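Local coordinates for bifunctional protein PutA (Bdellovibrio bacteriovorus, PDB 5UR2) that probably oxidises proline to glutamate in two steps, through a flavin-dependent proline dehydrogenase and an NAD-dependent glutamate semialdehyde dehydrogenase, at residues 262-275 and 293-307. Sequence-based numbering, arbitrary orientation.
Sequences FKNYKFFGIVIQAY and RGTPFWVRLVKGAYW. With P5F (N-propargylglycine-modified flavin adenine dinucleotide), chain F.
Strands 268-273 and 298-302 run parallel, their axes 4.6 Å apart at closest approach and inclined at 29°, with Gly269 paired to Trp298 and Gln273 to Val302. They are the fourth and fifth strands of the closed eight-stranded (beta/alpha)8 TIM barrel of the proline dehydrogenase domain, joined through helix 279-293 as a right-handed beta-alpha-beta crossover. A ladder of backbone bonds from Trp298 N to Phe268 O through to Ala274 N to Val302 O holds the pair together. On the outward face, Ile272 sets CG1 against Val299 CG1 and Ile272 CG2 against Leu301 CD1 (4.0 Å), and helix 327-343 packs on Leu301. The inward face carries Val271, Gln273, Arg300 and Val302 to the modified flavin. Val271 CG1 packs on Val302 CG2, and Gln273 NE2 donates a fairly straight bond to P5F O2 (2.7 Å, 158°), which Ala305 N also reaches. Arg300 runs past Val271 CG2 to Asp239 and Ser196.

Before the strands, the extended Arg293 side chain brings NH1 and NH2 end-on to Tyr265 O; NH2 lies on a carbonyl lone pair at 2.8 Å, and Lys263 O sits over the guanidinium face. Beyond them, Lys303 NZ hydrogen-bonds P5F O1A (2.8 Å) and forms a salt bridge with Asp331. With chi1 at 74°, the Tyr275 side chain turns one ring face to Gly304, whose CA stands 3.4 Å from the Tyr275 ring centroid in a CH-pi contact. At the far end of that ring, Tyr275 OH accepts the backbone N-H of Tyr306 at 2.8 Å.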
loop_
_atom_site.group_PDB
_atom_site.type_symbol
_atom_site.label_atom_id
_atom_site.label_comp_id
_atom_site.label_asym_id
_atom_site.label_seq_id
_atom_site.Cartn_x
_atom_site.Cartn_y
_atom_site.Cartn_z
ATOM N N PHE B 262 66.169 -5.445 4.615
ATOM C CA PHE B 262 65.454 -5.335 5.884
ATOM C C PHE B 262 65.446 -6.598 6.733
ATOM O O PHE B 262 65.108 -6.514 7.919
ATOM C CB PHE B 262 63.982 -4.947 5.645
ATOM C CG PHE B 262 63.790 -3.624 4.969
ATOM C CD1 PHE B 262 64.254 -2.454 5.550
ATOM C CD2 PHE B 262 63.140 -3.549 3.751
ATOM C CE1 PHE B 262 64.062 -1.227 4.929
ATOM C CE2 PHE B 262 62.954 -2.331 3.118
ATOM C CZ PHE B 262 63.411 -1.165 3.713
ATOM N N LYS B 263 65.791 -7.761 6.175
ATOM C CA LYS B 263 65.447 -9.009 6.855
ATOM C C LYS B 263 66.195 -9.216 8.169
ATOM O O LYS B 263 65.887 -10.177 8.878
ATOM C CB LYS B 263 65.612 -10.213 5.915
ATOM C CG LYS B 263 67.023 -10.637 5.550
ATOM C CD LYS B 263 66.972 -11.589 4.345
ATOM C CE LYS B 263 65.731 -12.481 4.386
ATOM N NZ LYS B 263 65.482 -13.182 3.092
ATOM N N ASN B 264 67.189 -8.387 8.493
ATOM C CA ASN B 264 67.968 -8.544 9.715
ATOM C C ASN B 264 67.601 -7.529 10.791
ATOM O O ASN B 264 68.190 -7.552 11.872
ATOM C CB ASN B 264 69.453 -8.400 9.387
ATOM C CG ASN B 264 69.941 -9.496 8.480
ATOM O OD1 ASN B 264 69.818 -10.683 8.790
ATOM N ND2 ASN B 264 70.418 -9.106 7.309
ATOM N N TYR B 265 66.625 -6.664 10.546
ATOM C CA TYR B 265 66.258 -5.623 11.498
ATOM C C TYR B 265 65.093 -6.099 12.359
ATOM O O TYR B 265 64.066 -6.533 11.832
ATOM C CB TYR B 265 65.891 -4.333 10.764
ATOM C CG TYR B 265 65.854 -3.103 11.645
ATOM C CD1 TYR B 265 67.001 -2.656 12.301
ATOM C CD2 TYR B 265 64.678 -2.357 11.785
ATOM C CE1 TYR B 265 66.971 -1.515 13.097
ATOM C CE2 TYR B 265 64.642 -1.220 12.581
ATOM C CZ TYR B 265 65.789 -0.802 13.231
ATOM O OH TYR B 265 65.753 0.333 14.014
ATOM N N LYS B 266 65.258 -6.015 13.679
ATOM C CA LYS B 266 64.257 -6.491 14.626
ATOM C C LYS B 266 63.168 -5.470 14.941
ATOM O O LYS B 266 62.066 -5.864 15.337
ATOM C CB LYS B 266 64.927 -6.884 15.949
ATOM C CG LYS B 266 65.833 -8.094 15.877
ATOM C CD LYS B 266 66.240 -8.562 17.281
ATOM C CE LYS B 266 67.093 -7.540 17.987
ATOM N NZ LYS B 266 67.561 -8.090 19.281
ATOM N N PHE B 267 63.417 -4.185 14.721
ATOM C CA PHE B 267 62.583 -3.116 15.273
ATOM C C PHE B 267 61.605 -2.546 14.247
ATOM O O PHE B 267 61.477 -1.343 14.027
ATOM C CB PHE B 267 63.492 -2.060 15.871
ATOM C CG PHE B 267 64.338 -2.611 16.974
ATOM C CD1 PHE B 267 63.749 -3.294 18.025
ATOM C CD2 PHE B 267 65.717 -2.566 16.904
ATOM C CE1 PHE B 267 64.520 -3.842 19.040
ATOM C CE2 PHE B 267 66.498 -3.118 17.920
ATOM C CZ PHE B 267 65.895 -3.762 18.989
ATOM N N PHE B 268 60.905 -3.468 13.602
ATOM C CA PHE B 268 59.688 -3.205 12.850
ATOM C C PHE B 268 58.548 -3.920 13.558
ATOM O O PHE B 268 58.738 -5.014 14.099
ATOM C CB PHE B 268 59.786 -3.723 11.409
ATOM C CG PHE B 268 60.783 -2.991 10.547
ATOM C CD1 PHE B 268 60.809 -1.608 10.501
ATOM C CD2 PHE B 268 61.672 -3.696 9.754
ATOM C CE1 PHE B 268 61.710 -0.942 9.675
ATOM C CE2 PHE B 268 62.577 -3.041 8.933
ATOM C CZ PHE B 268 62.598 -1.663 8.892
ATOM N N GLY B 269 57.364 -3.312 13.553
ATOM C CA GLY B 269 56.215 -3.916 14.194
ATOM C C GLY B 269 54.961 -3.762 13.359
ATOM O O GLY B 269 54.822 -2.833 12.557
ATOM N N ILE B 270 54.027 -4.682 13.601
ATOM C CA ILE B 270 52.724 -4.723 12.940
ATOM C C ILE B 270 51.670 -4.911 14.026
ATOM O O ILE B 270 51.927 -5.526 15.072
ATOM C CB ILE B 270 52.657 -5.854 11.869
ATOM C CG1 ILE B 270 51.323 -5.895 11.103
ATOM C CG2 ILE B 270 52.877 -7.203 12.514
ATOM C CD1 ILE B 270 51.082 -4.801 10.105
ATOM N N VAL B 271 50.476 -4.342 13.788
ATOM C CA VAL B 271 49.360 -4.452 14.720
ATOM C C VAL B 271 48.461 -5.613 14.325
ATOM O O VAL B 271 48.134 -5.796 13.147
ATOM C CB VAL B 271 48.562 -3.138 14.779
ATOM C CG1 VAL B 271 47.283 -3.348 15.573
ATOM C CG2 VAL B 271 49.401 -2.042 15.436
ATOM N N ILE B 272 48.024 -6.380 15.325
ATOM C CA ILE B 272 46.979 -7.378 15.158
ATOM C C ILE B 272 45.831 -7.035 16.101
ATOM O O ILE B 272 46.062 -6.704 17.270
ATOM C CB ILE B 272 47.524 -8.798 15.417
ATOM C CG1 ILE B 272 48.462 -9.231 14.277
ATOM C CG2 ILE B 272 46.386 -9.795 15.585
ATOM C CD1 ILE B 272 47.762 -9.386 12.922
ATOM N N GLN B 273 44.590 -7.110 15.582
ATOM C CA GLN B 273 43.372 -6.748 16.317
ATOM C C GLN B 273 42.652 -8.016 16.772
ATOM O O GLN B 273 42.073 -8.738 15.954
ATOM C CB GLN B 273 42.438 -5.896 15.456
ATOM C CG GLN B 273 43.077 -4.580 14.960
ATOM C CD GLN B 273 42.685 -4.235 13.539
ATOM O OE1 GLN B 273 42.610 -5.116 12.678
ATOM N NE2 GLN B 273 42.452 -2.943 13.269
ATOM N N ALA B 274 42.666 -8.273 18.085
ATOM C CA ALA B 274 42.068 -9.489 18.610
ATOM C C ALA B 274 40.549 -9.512 18.484
ATOM O O ALA B 274 39.951 -10.572 18.670
ATOM C CB ALA B 274 42.462 -9.684 20.087
ATOM N N TYR B 275 39.899 -8.399 18.184
ATOM C CA TYR B 275 38.457 -8.504 18.022
ATOM C C TYR B 275 38.062 -9.064 16.662
ATOM O O TYR B 275 36.860 -9.233 16.409
ATOM C CB TYR B 275 37.776 -7.146 18.288
ATOM C CG TYR B 275 37.885 -6.036 17.245
ATOM C CD1 TYR B 275 38.762 -6.110 16.152
ATOM C CD2 TYR B 275 37.110 -4.873 17.388
ATOM C CE1 TYR B 275 38.837 -5.052 15.216
ATOM C CE2 TYR B 275 37.181 -3.826 16.473
ATOM C CZ TYR B 275 38.031 -3.913 15.388
ATOM O OH TYR B 275 38.086 -2.844 14.505
ATOM N N ARG B 293 61.652 -15.907 8.343
ATOM C CA ARG B 293 62.427 -14.689 8.141
ATOM C C ARG B 293 63.804 -14.801 8.783
ATOM O O ARG B 293 64.800 -14.338 8.216
ATOM C CB ARG B 293 61.662 -13.485 8.695
ATOM C CG ARG B 293 62.425 -12.171 8.594
ATOM C CD ARG B 293 61.551 -11.018 9.040
ATOM N NE ARG B 293 62.142 -9.702 8.814
ATOM C CZ ARG B 293 62.566 -8.893 9.784
ATOM N NH1 ARG B 293 62.479 -9.255 11.061
ATOM N NH2 ARG B 293 63.066 -7.706 9.479
ATOM N N GLY B 294 63.886 -15.452 9.945
ATOM C CA GLY B 294 65.149 -15.639 10.630
ATOM C C GLY B 294 65.593 -14.493 11.510
ATOM O O GLY B 294 66.715 -14.526 12.018
ATOM N N THR B 295 64.757 -13.473 11.691
ATOM C CA THR B 295 65.023 -12.350 12.544
ATOM C C THR B 295 63.670 -11.964 13.128
ATOM O O THR B 295 62.684 -11.875 12.380
ATOM C CB THR B 295 65.649 -11.174 11.794
ATOM O OG1 THR B 295 66.944 -11.556 11.292
ATOM C CG2 THR B 295 65.750 -9.934 12.688
ATOM N N PRO B 296 63.577 -11.759 14.431
ATOM C CA PRO B 296 62.285 -11.398 15.016
ATOM C C PRO B 296 61.805 -10.029 14.545
ATOM O O PRO B 296 62.569 -9.186 14.069
ATOM C CB PRO B 296 62.558 -11.411 16.524
ATOM C CG PRO B 296 63.807 -12.297 16.671
ATOM C CD PRO B 296 64.613 -12.020 15.448
ATOM N N PHE B 297 60.493 -9.846 14.641
ATOM C CA PHE B 297 59.859 -8.539 14.586
ATOM C C PHE B 297 58.783 -8.518 15.669
ATOM O O PHE B 297 58.554 -9.516 16.353
ATOM C CB PHE B 297 59.292 -8.259 13.189
ATOM C CG PHE B 297 58.242 -9.235 12.769
ATOM C CD1 PHE B 297 58.585 -10.421 12.143
ATOM C CD2 PHE B 297 56.897 -8.972 13.016
ATOM C CE1 PHE B 297 57.605 -11.326 11.763
ATOM C CE2 PHE B 297 55.913 -9.883 12.645
ATOM C CZ PHE B 297 56.266 -11.059 12.016
ATOM N N TRP B 298 58.089 -7.394 15.801
ATOM C CA TRP B 298 57.149 -7.183 16.894
ATOM C C TRP B 298 55.697 -7.229 16.421
ATOM O O TRP B 298 55.383 -6.833 15.296
ATOM C CB TRP B 298 57.421 -5.836 17.568
ATOM C CG TRP B 298 58.650 -5.858 18.391
ATOM C CD1 TRP B 298 59.929 -5.911 17.935
ATOM C CD2 TRP B 298 58.727 -5.827 19.819
ATOM N NE1 TRP B 298 60.804 -5.914 18.991
ATOM C CE2 TRP B 298 60.094 -5.865 20.161
ATOM C CE3 TRP B 298 57.777 -5.771 20.843
ATOM C CZ2 TRP B 298 60.538 -5.852 21.481
ATOM C CZ3 TRP B 298 58.221 -5.756 22.161
ATOM C CH2 TRP B 298 59.592 -5.803 22.466
ATOM N N VAL B 299 54.815 -7.719 17.295
ATOM C CA VAL B 299 53.374 -7.634 17.111
ATOM C C VAL B 299 52.799 -6.790 18.240
ATOM O O VAL B 299 52.962 -7.125 19.420
ATOM C CB VAL B 299 52.710 -9.016 17.088
ATOM C CG1 VAL B 299 51.198 -8.853 17.054
ATOM C CG2 VAL B 299 53.168 -9.788 15.887
ATOM N N ARG B 300 52.148 -5.685 17.893
ATOM C CA ARG B 300 51.422 -4.906 18.894
ATOM C C ARG B 300 49.996 -5.435 18.939
ATOM O O ARG B 300 49.215 -5.217 18.007
ATOM C CB ARG B 300 51.431 -3.414 18.577
ATOM C CG ARG B 300 50.600 -2.606 19.561
ATOM C CD ARG B 300 50.275 -1.240 19.021
ATOM N NE ARG B 300 51.465 -0.413 18.841
ATOM C CZ ARG B 300 51.485 0.672 18.073
ATOM N NH1 ARG B 300 50.378 1.032 17.414
ATOM N NH2 ARG B 300 52.598 1.380 17.953
ATOM N N LEU B 301 49.656 -6.133 20.012
ATOM C CA LEU B 301 48.360 -6.790 20.103
ATOM C C LEU B 301 47.368 -5.812 20.730
ATOM O O LEU B 301 47.580 -5.342 21.854
ATOM C CB LEU B 301 48.483 -8.078 20.911
ATOM C CG LEU B 301 47.268 -8.999 20.963
ATOM C CD1 LEU B 301 46.894 -9.542 19.580
ATOM C CD2 LEU B 301 47.532 -10.136 21.953
ATOM N N VAL B 302 46.328 -5.451 19.974
ATOM C CA VAL B 302 45.273 -4.566 20.444
ATOM C C VAL B 302 43.965 -5.340 20.374
ATOM O O VAL B 302 43.920 -6.461 19.881
ATOM C CB VAL B 302 45.180 -3.258 19.624
ATOM C CG1 VAL B 302 46.543 -2.609 19.479
ATOM C CG2 VAL B 302 44.583 -3.517 18.234
ATOM N N LYS B 303 42.889 -4.730 20.866
ATOM C CA LYS B 303 41.587 -5.351 20.631
ATOM C C LYS B 303 40.988 -4.896 19.300
ATOM O O LYS B 303 40.716 -5.734 18.436
ATOM C CB LYS B 303 40.650 -5.110 21.819
ATOM C CG LYS B 303 41.127 -5.960 22.978
ATOM C CD LYS B 303 40.348 -5.836 24.238
ATOM C CE LYS B 303 41.134 -6.537 25.358
ATOM N NZ LYS B 303 40.534 -6.349 26.691
ATOM N N GLY B 304 40.847 -3.587 19.089
ATOM C CA GLY B 304 40.377 -3.079 17.805
ATOM C C GLY B 304 39.581 -1.791 17.904
ATOM O O GLY B 304 38.781 -1.626 18.828
ATOM N N ALA B 305 39.786 -0.870 16.964
ATOM C CA ALA B 305 39.232 0.485 17.041
ATOM C C ALA B 305 37.999 0.718 16.170
ATOM O O ALA B 305 37.416 1.806 16.234
ATOM C CB ALA B 305 40.302 1.522 16.650
ATOM N N TYR B 306 37.600 -0.235 15.334
ATOM C CA TYR B 306 36.568 0.047 14.339
ATOM C C TYR B 306 35.322 -0.825 14.529
ATOM O O TYR B 306 34.666 -1.198 13.553
ATOM C CB TYR B 306 37.137 -0.107 12.924
ATOM C CG TYR B 306 38.444 0.649 12.694
ATOM C CD1 TYR B 306 38.436 1.992 12.320
ATOM C CD2 TYR B 306 39.679 0.016 12.834
ATOM C CE1 TYR B 306 39.626 2.692 12.112
ATOM C CE2 TYR B 306 40.868 0.702 12.632
ATOM C CZ TYR B 306 40.838 2.041 12.265
ATOM O OH TYR B 306 42.013 2.734 12.064
ATOM N N TRP B 307 34.977 -1.143 15.784
ATOM C CA TRP B 307 33.956 -2.156 16.041
ATOM C C TRP B 307 32.604 -1.738 15.468
ATOM O O TRP B 307 31.987 -2.490 14.709
ATOM C CB TRP B 307 33.837 -2.451 17.540
ATOM C CG TRP B 307 32.952 -3.645 17.781
ATOM C CD1 TRP B 307 33.342 -4.944 17.818
ATOM C CD2 TRP B 307 31.528 -3.646 17.965
ATOM N NE1 TRP B 307 32.255 -5.760 18.037
ATOM C CE2 TRP B 307 31.130 -4.991 18.135
ATOM C CE3 TRP B 307 30.552 -2.638 18.012
ATOM C CZ2 TRP B 307 29.799 -5.363 18.347
ATOM C CZ3 TRP B 307 29.225 -3.005 18.222
ATOM C CH2 TRP B 307 28.863 -4.358 18.394
HETATM P PA P5F F . 38.517 -2.993 26.763
HETATM O O1A P5F F . 38.962 -4.191 27.668
HETATM O O2A P5F F . 37.407 -2.185 27.219
HETATM O O5B P5F F . 38.032 -3.377 25.391
HETATM C C5B P5F F . 37.247 -2.557 24.533
HETATM C C4B P5F F . 37.272 -3.168 23.124
HETATM O O4B P5F F . 36.499 -4.338 23.002
HETATM C C3B P5F F . 36.791 -2.297 21.999
HETATM O O3B P5F F . 37.723 -1.359 21.617
HETATM C C2B P5F F . 36.510 -3.279 20.934
HETATM O O2B P5F F . 37.695 -3.616 20.298
HETATM C C1B P5F F . 36.014 -4.457 21.694
HETATM N N9A P5F F . 34.579 -4.559 21.764
HETATM C C8A P5F F . 33.680 -3.628 22.268
HETATM N N7A P5F F . 32.444 -4.131 22.163
HETATM C C5A P5F F . 32.490 -5.409 21.603
HETATM C C6A P5F F . 31.545 -6.369 21.249
HETATM N N6A P5F F . 30.147 -6.140 21.478
HETATM N N1A P5F F . 31.929 -7.531 20.686
HETATM C C2A P5F F . 33.233 -7.795 20.455
HETATM N N3A P5F F . 34.180 -6.862 20.764
HETATM C C4A P5F F . 33.857 -5.692 21.329
HETATM N N1 P5F F . 43.122 -0.281 17.385
HETATM C C2 P5F F . 43.188 -0.733 16.016
HETATM O O2 P5F F . 42.093 -1.381 15.491
HETATM N N3 P5F F . 44.365 -0.525 15.225
HETATM C C4 P5F F . 45.509 0.134 15.739
HETATM O O4 P5F F . 46.625 0.303 14.910
HETATM C C4X P5F F . 45.437 0.620 17.180
HETATM N N5 P5F F . 46.502 1.429 17.771
HETATM C C5X P5F F . 46.543 1.464 19.246
HETATM C C6 P5F F . 47.830 1.763 19.947
HETATM C C7 P5F F . 47.892 1.711 21.362
HETATM C C7M P5F F . 49.201 2.015 22.059
HETATM C C8 P5F F . 46.735 1.373 22.126
HETATM C C8M P5F F . 46.765 1.305 23.632
HETATM C C9 P5F F . 45.514 1.086 21.470
HETATM C C9A P5F F . 45.439 1.142 19.983
HETATM N N10 P5F F . 44.179 0.822 19.306
HETATM C C10 P5F F . 44.275 0.404 17.936
HETATM C "C1'" P5F F . 42.881 0.734 20.020
HETATM C "C2'" P5F F . 42.672 -0.624 20.691
HETATM O "O2'" P5F F . 42.508 -1.576 19.710
HETATM C "C3'" P5F F . 41.489 -0.689 21.660
HETATM O "O3'" P5F F . 40.331 -0.445 20.953
HETATM C "C4'" P5F F . 41.543 0.303 22.812
HETATM O "O4'" P5F F . 42.882 0.548 23.078
HETATM C "C5'" P5F F . 40.736 -0.092 24.063
HETATM O "O5'" P5F F . 40.810 -1.467 24.383
HETATM P P P5F F . 40.959 -2.079 25.878
HETATM O O1P P5F F . 41.687 -3.468 26.037
HETATM O O2P P5F F . 41.572 -0.837 26.627
HETATM O O3P P5F F . 39.455 -1.869 26.503
HETATM C C21 P5F F . 46.070 3.515 16.251
HETATM C C22 P5F F . 46.403 2.449 17.011
HETATM C C23 P5F F . 46.098 3.444 14.715
#